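Local coordinates for lipoprotein, putative (Bacillus anthracis, PDB 4O4A), which is of unknown function but is a putative lipoprotein of the DUF6843 family that may bind lipid, at residues 41-46 and 152-157; 29-34 and 55-60. All blocks are in the same frame, centred on the assembly; numbering follows the deposited sequence.

Contact 1 (41-46 and 152-157); sequences DLIVVY and KKMRDL
Asp41 O is gripped by the Tyr38 hydroxyl through a hydrogen bond, and Lys153 CE rests against it at 3.6 Å. With Lys153 CG anti to the backbone N (chi1 177°), the middle methylenes of the lysine lie along Ile43 and Asp41. The chain then bends at its last two torsions, and NZ ends in a hydrogen bond to Asp68 O. It does not pair with the Asp41 carboxylate: Lys153 NZ and Asp41 OD2 are 6.6 Å apart. Asp41 OD2 makes a salt bridge with Arg140 instead. A bound sulfate, probably from the crystallisation liquor, lies about 5 Å from the Asp41 side chain.

Ile43 sits at the middle of the contact. Its CG1 points beside the backbone N (chi1 -57°), and the ethyl branch reaches the helix. CD1 meets Lys153 CG at 3.6 Å, and the two side chains slide past each other in opposite directions. The other branch, CG2, touches the CE methyl of Met154, modelled as selenomethionine, at 3.8 Å. The same CG2 meets Leu157 CD2 at 3.7 Å. That leucine methyl also touches Val45 CG2, at 3.6 Å.

Strand 41-45 and helix 152-157 run broadly the same way, their axes 36° apart. Asp41, Ile43 and Val45 point to the helix while Leu42 and Val44 point away, so the helix packs on one face of the sheet that contains strand 40-45. The charged groups of Asp41 and Lys153 find their partners in Arg140 and Asp68. The seam itself is therefore held by apolar packing, with no hydrogen bond or salt bridge between strand and helix.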
loop_
_atom_site.group_PDB
_atom_site.type_symbol
_atom_site.label_atom_id
_atom_site.label_comp_id
_atom_site.label_asym_id
_atom_site.label_seq_id
_atom_site.Cartn_x
_atom_site.Cartn_y
_atom_site.Cartn_z
ATOM N N ASP B 41 -5.003 7.940 -17.624
ATOM C CA ASP B 41 -3.970 8.449 -18.496
ATOM C C ASP B 41 -4.191 8.082 -19.936
ATOM O O ASP B 41 -4.649 6.995 -20.226
ATOM C CB ASP B 41 -2.638 7.895 -18.047
ATOM C CG ASP B 41 -2.314 8.272 -16.621
ATOM O OD1 ASP B 41 -2.349 9.479 -16.307
ATOM O OD2 ASP B 41 -2.025 7.364 -15.816
ATOM N N LEU B 42 -3.856 9.010 -20.834
ATOM C CA LEU B 42 -3.994 8.812 -22.263
ATOM C C LEU B 42 -2.671 9.127 -22.943
ATOM O O LEU B 42 -1.975 10.088 -22.584
ATOM C CB LEU B 42 -5.066 9.726 -22.836
ATOM C CG LEU B 42 -6.480 9.480 -22.353
ATOM C CD1 LEU B 42 -7.392 10.601 -22.812
ATOM C CD2 LEU B 42 -6.992 8.148 -22.847
ATOM N N ILE B 43 -2.331 8.322 -23.934
ATOM C CA ILE B 43 -1.108 8.531 -24.658
ATOM C C ILE B 43 -1.334 8.401 -26.153
ATOM O O ILE B 43 -1.998 7.479 -26.623
ATOM C CB ILE B 43 -0.029 7.531 -24.231
ATOM C CG1 ILE B 43 0.228 7.628 -22.723
ATOM C CG2 ILE B 43 1.248 7.791 -25.002
ATOM C CD1 ILE B 43 1.281 6.677 -22.184
ATOM N N VAL B 44 -0.774 9.355 -26.888
ATOM C CA VAL B 44 -0.826 9.345 -28.335
ATOM C C VAL B 44 0.607 9.336 -28.794
ATOM O O VAL B 44 1.410 10.153 -28.329
ATOM C CB VAL B 44 -1.490 10.600 -28.905
ATOM C CG1 VAL B 44 -1.552 10.503 -30.422
ATOM C CG2 VAL B 44 -2.888 10.764 -28.348
ATOM N N VAL B 45 0.957 8.413 -29.671
ATOM C CA VAL B 45 2.327 8.354 -30.173
ATOM C C VAL B 45 2.286 8.512 -31.671
ATOM O O VAL B 45 1.555 7.803 -32.356
ATOM C CB VAL B 45 3.023 7.048 -29.816
ATOM C CG1 VAL B 45 4.461 7.067 -30.332
ATOM C CG2 VAL B 45 3.005 6.835 -28.315
ATOM N N TYR B 46 3.077 9.449 -32.170
ATOM C CA TYR B 46 3.103 9.751 -33.588
ATOM C C TYR B 46 4.326 9.183 -34.295
ATOM O O TYR B 46 5.255 8.656 -33.671
ATOM C CB TYR B 46 3.096 11.272 -33.779
ATOM C CG TYR B 46 1.822 11.956 -33.320
ATOM C CD1 TYR B 46 1.618 12.253 -31.985
ATOM C CD2 TYR B 46 0.846 12.328 -34.235
ATOM C CE1 TYR B 46 0.459 12.880 -31.567
ATOM C CE2 TYR B 46 -0.312 12.956 -33.834
ATOM C CZ TYR B 46 -0.500 13.228 -32.492
ATOM O OH TYR B 46 -1.644 13.876 -32.091
ATOM N N LYS B 152 4.832 4.330 -16.512
ATOM C CA LYS B 152 4.798 2.916 -16.778
ATOM C C LYS B 152 3.988 2.639 -18.033
ATOM O O LYS B 152 4.390 1.833 -18.866
ATOM C CB LYS B 152 4.203 2.125 -15.615
ATOM C CG LYS B 152 4.341 0.624 -15.844
ATOM C CD LYS B 152 3.698 -0.211 -14.752
ATOM C CE LYS B 152 4.136 -1.661 -14.847
ATOM N NZ LYS B 152 3.941 -2.248 -16.190
ATOM N N LYS B 153 2.835 3.287 -18.156
ATOM C CA LYS B 153 1.993 3.089 -19.330
ATOM C C LYS B 153 2.801 3.347 -20.601
ATOM O O LYS B 153 2.693 2.594 -21.567
ATOM C CB LYS B 153 0.756 3.989 -19.277
ATOM C CG LYS B 153 -0.136 3.878 -20.508
ATOM C CD LYS B 153 -1.374 4.778 -20.455
ATOM C CE LYS B 153 -2.591 4.122 -19.826
ATOM N NZ LYS B 153 -3.103 3.048 -20.705
HETATM N N MSE B 154 3.616 4.402 -20.573
HETATM C CA MSE B 154 4.453 4.787 -21.708
HETATM C C MSE B 154 5.543 3.771 -21.931
HETATM O O MSE B 154 5.819 3.352 -23.059
HETATM C CB MSE B 154 5.066 6.162 -21.412
HETATM C CG MSE B 154 6.077 6.615 -22.466
HETATM SE SE MSE B 154 5.242 6.777 -24.253
HETATM C CE MSE B 154 4.820 8.664 -24.208
ATOM N N ARG B 155 6.183 3.385 -20.847
ATOM C CA ARG B 155 7.244 2.416 -20.899
ATOM C C ARG B 155 6.738 1.174 -21.609
ATOM O O ARG B 155 7.377 0.695 -22.531
ATOM C CB ARG B 155 7.672 2.065 -19.480
ATOM C CG ARG B 155 8.969 1.313 -19.421
ATOM C CD ARG B 155 9.427 1.032 -17.973
ATOM N NE ARG B 155 9.198 2.165 -17.114
ATOM C CZ ARG B 155 8.475 2.173 -15.994
ATOM N NH1 ARG B 155 7.943 1.067 -15.478
ATOM N NH2 ARG B 155 8.356 3.309 -15.333
ATOM N N ASP B 156 5.568 0.684 -21.197
ATOM C CA ASP B 156 4.977 -0.516 -21.781
ATOM C C ASP B 156 4.530 -0.302 -23.210
ATOM O O ASP B 156 4.677 -1.188 -24.044
ATOM C CB ASP B 156 3.795 -1.005 -20.944
ATOM C CG ASP B 156 4.201 -1.424 -19.529
ATOM O OD1 ASP B 156 5.385 -1.770 -19.305
ATOM O OD2 ASP B 156 3.328 -1.419 -18.633
ATOM N N LEU B 157 3.999 0.872 -23.502
ATOM C CA LEU B 157 3.519 1.165 -24.846
ATOM C C LEU B 157 4.656 1.188 -25.847
ATOM O O LEU B 157 4.508 0.699 -26.962
ATOM C CB LEU B 157 2.782 2.502 -24.880
ATOM C CG LEU B 157 2.299 2.955 -26.262
ATOM C CD1 LEU B 157 1.398 1.915 -26.914
ATOM C CD2 LEU B 157 1.594 4.292 -26.180
#

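Contact 2 (29-34 and 55-60); sequences DTIYLI and PKEEEF
Phe60 packs its ring against Ile31, at the end of a tight beta-hairpin. The hairpin joins strands 56-57 and 60-64 through a type II' turn from Glu57 to Phe60. Phe60 CD2 meets Ile31 CG1 at 3.6 Å, and Phe60 CB lies 3.7 Å from Ile31 CD1. The two side chains cross at about a right angle. Phe60 CG is turned beside its own backbone N (chi1 -67°). This lays the CD2 side of the ring against the chain at Asp29 and Thr30, with Thr30 N 3.7 Å from Phe60 CD2.

Asp29 adds a backbone contact. Its O accepts a CA-H...O contact from Phe60 CA, 3.3 Å away. Asp29 CB also lies beside the carbonyl oxygen of Glu59. The carboxylates of Asp29 and Glu59 are near neighbours of like charge, and Asp29 OD1 is held by Thr27 OG1.

The next shell fixes both sides. The turn is closed by two backbone hydrogen bonds between Glu57 and Phe60, one in each direction. Beyond it, strand 60-64 runs parallel to strand 30-35, and Asp29 and Ile31 both bond to Ser61 through the backbone. Ile31 bonds further to Val63. No hydrogen bond joins 29-34 to 55-60 directly, so the pairing of the strands begins one residue past Phe60. On the other flank, strand 86-90 supplies Leu86 to the Phe60 side chain and Tyr88 to Ile31.

The Glu57 chain is extended beyond CG, and its OE2 makes a salt bridge with Arg96. Its other oxygen, OE1, lies 4.1 Å from Ile31 CD1.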
loop_
_atom_site.group_PDB
_atom_site.type_symbol
_atom_site.label_atom_id
_atom_site.label_comp_id
_atom_site.label_asym_id
_atom_site.label_seq_id
_atom_site.Cartn_x
_atom_site.Cartn_y
_atom_site.Cartn_z
ATOM N N ASP B 29 -6.885 21.760 -34.567
ATOM C CA ASP B 29 -7.850 20.915 -35.235
ATOM C C ASP B 29 -7.720 19.434 -34.947
ATOM O O ASP B 29 -7.434 18.653 -35.861
ATOM C CB ASP B 29 -7.694 21.117 -36.735
ATOM C CG ASP B 29 -7.879 22.535 -37.149
ATOM O OD1 ASP B 29 -8.628 23.265 -36.463
ATOM O OD2 ASP B 29 -7.302 22.916 -38.190
ATOM N N THR B 30 -7.892 19.035 -33.692
ATOM C CA THR B 30 -7.855 17.618 -33.362
ATOM C C THR B 30 -9.083 17.201 -32.549
ATOM O O THR B 30 -9.511 17.906 -31.648
ATOM C CB THR B 30 -6.591 17.239 -32.596
ATOM O OG1 THR B 30 -5.462 17.601 -33.383
ATOM C CG2 THR B 30 -6.557 15.729 -32.320
ATOM N N ILE B 31 -9.620 16.037 -32.892
ATOM C CA ILE B 31 -10.753 15.454 -32.212
ATOM C C ILE B 31 -10.252 14.209 -31.517
ATOM O O ILE B 31 -9.621 13.362 -32.152
ATOM C CB ILE B 31 -11.844 15.037 -33.205
ATOM C CG1 ILE B 31 -12.541 16.269 -33.757
ATOM C CG2 ILE B 31 -12.874 14.154 -32.526
ATOM C CD1 ILE B 31 -13.571 15.964 -34.824
ATOM N N TYR B 32 -10.516 14.100 -30.222
ATOM C CA TYR B 32 -10.092 12.939 -29.462
ATOM C C TYR B 32 -11.309 12.115 -29.106
ATOM O O TYR B 32 -12.244 12.629 -28.517
ATOM C CB TYR B 32 -9.368 13.361 -28.185
ATOM C CG TYR B 32 -8.087 14.106 -28.438
ATOM C CD1 TYR B 32 -6.883 13.428 -28.567
ATOM C CD2 TYR B 32 -8.073 15.491 -28.566
ATOM C CE1 TYR B 32 -5.699 14.119 -28.796
ATOM C CE2 TYR B 32 -6.902 16.192 -28.809
ATOM C CZ TYR B 32 -5.718 15.502 -28.918
ATOM O OH TYR B 32 -4.557 16.189 -29.147
ATOM N N LEU B 33 -11.285 10.838 -29.469
ATOM C CA LEU B 33 -12.376 9.930 -29.157
ATOM C C LEU B 33 -11.917 8.966 -28.083
ATOM O O LEU B 33 -11.005 8.171 -28.301
ATOM C CB LEU B 33 -12.783 9.159 -30.396
ATOM C CG LEU B 33 -13.138 10.041 -31.585
ATOM C CD1 LEU B 33 -13.528 9.186 -32.776
ATOM C CD2 LEU B 33 -14.262 11.003 -31.240
ATOM N N ILE B 34 -12.532 9.063 -26.912
ATOM C CA ILE B 34 -12.194 8.218 -25.792
ATOM C C ILE B 34 -13.300 7.183 -25.534
ATOM O O ILE B 34 -14.481 7.514 -25.535
ATOM C CB ILE B 34 -12.053 9.043 -24.480
ATOM C CG1 ILE B 34 -10.908 10.049 -24.540
ATOM C CG2 ILE B 34 -11.784 8.122 -23.306
ATOM C CD1 ILE B 34 -11.215 11.308 -25.293
ATOM N N PRO B 55 -7.388 9.691 -39.415
ATOM C CA PRO B 55 -8.451 10.025 -40.358
ATOM C C PRO B 55 -8.794 11.501 -40.240
ATOM O O PRO B 55 -8.476 12.127 -39.226
ATOM C CB PRO B 55 -9.640 9.193 -39.872
ATOM C CG PRO B 55 -9.076 8.158 -38.975
ATOM C CD PRO B 55 -7.832 8.730 -38.393
ATOM N N LYS B 56 -9.410 12.053 -41.266
ATOM C CA LYS B 56 -9.811 13.452 -41.238
ATOM C C LYS B 56 -11.292 13.633 -41.400
ATOM O O LYS B 56 -11.895 13.013 -42.253
ATOM C CB LYS B 56 -9.096 14.281 -42.300
ATOM C CG LYS B 56 -7.701 14.604 -41.847
ATOM C CD LYS B 56 -7.021 15.611 -42.740
ATOM C CE LYS B 56 -5.666 15.991 -42.154
ATOM N NZ LYS B 56 -4.995 17.101 -42.887
ATOM N N GLU B 57 -11.861 14.483 -40.562
ATOM C CA GLU B 57 -13.272 14.826 -40.630
ATOM C C GLU B 57 -13.324 16.312 -40.737
ATOM O O GLU B 57 -13.033 17.018 -39.776
ATOM C CB GLU B 57 -14.010 14.388 -39.396
ATOM C CG GLU B 57 -14.103 12.891 -39.249
ATOM C CD GLU B 57 -14.905 12.501 -38.032
ATOM O OE1 GLU B 57 -15.481 13.415 -37.375
ATOM O OE2 GLU B 57 -14.956 11.291 -37.733
ATOM N N GLU B 58 -13.677 16.790 -41.913
ATOM C CA GLU B 58 -13.676 18.201 -42.174
ATOM C C GLU B 58 -12.219 18.693 -42.068
ATOM O O GLU B 58 -11.346 18.243 -42.798
ATOM C CB GLU B 58 -14.660 18.953 -41.244
ATOM C CG GLU B 58 -16.126 18.551 -41.482
ATOM C CD GLU B 58 -17.191 19.352 -40.716
ATOM O OE1 GLU B 58 -17.966 20.054 -41.403
ATOM O OE2 GLU B 58 -17.274 19.297 -39.460
ATOM N N GLU B 59 -11.954 19.581 -41.137
ATOM C CA GLU B 59 -10.627 20.145 -40.973
ATOM C C GLU B 59 -9.885 19.530 -39.777
ATOM O O GLU B 59 -8.730 19.853 -39.530
ATOM C CB GLU B 59 -10.777 21.648 -40.775
ATOM C CG GLU B 59 -11.713 22.005 -39.619
ATOM C CD GLU B 59 -12.139 23.462 -39.641
ATOM O OE1 GLU B 59 -11.523 24.239 -40.406
ATOM O OE2 GLU B 59 -13.090 23.828 -38.905
ATOM N N PHE B 60 -10.552 18.633 -39.056
ATOM C CA PHE B 60 -9.986 17.999 -37.865
ATOM C C PHE B 60 -9.340 16.649 -38.095
ATOM O O PHE B 60 -9.787 15.890 -38.942
ATOM C CB PHE B 60 -11.085 17.784 -36.856
ATOM C CG PHE B 60 -11.646 19.043 -36.289
ATOM C CD1 PHE B 60 -12.553 19.793 -37.001
ATOM C CD2 PHE B 60 -11.295 19.448 -35.015
ATOM C CE1 PHE B 60 -13.094 20.949 -36.462
ATOM C CE2 PHE B 60 -11.825 20.605 -34.468
ATOM C CZ PHE B 60 -12.723 21.356 -35.198
#

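Overall arrangement
Contacts 1 and 2 lie on opposite sides of the chain's centre, with their own centres 20 Å apart. Each belongs to a different sheet. The strands 30-35 and 40-45 follow one another in the chain and touch where Leu42 CD1 meets Ile34 CG1 at 4.0 Å. Phe65 is touched by Val44 of the first contact's strand and by Tyr32 and Ile34 of the second's. Leu42 and Val44 turn away from the helix of contact 1. A second link runs through the assembly: Arg155 of this chain packs on Glu57 of the second subunit, the counterpart of the Glu57 that approaches Ile31 in contact 2.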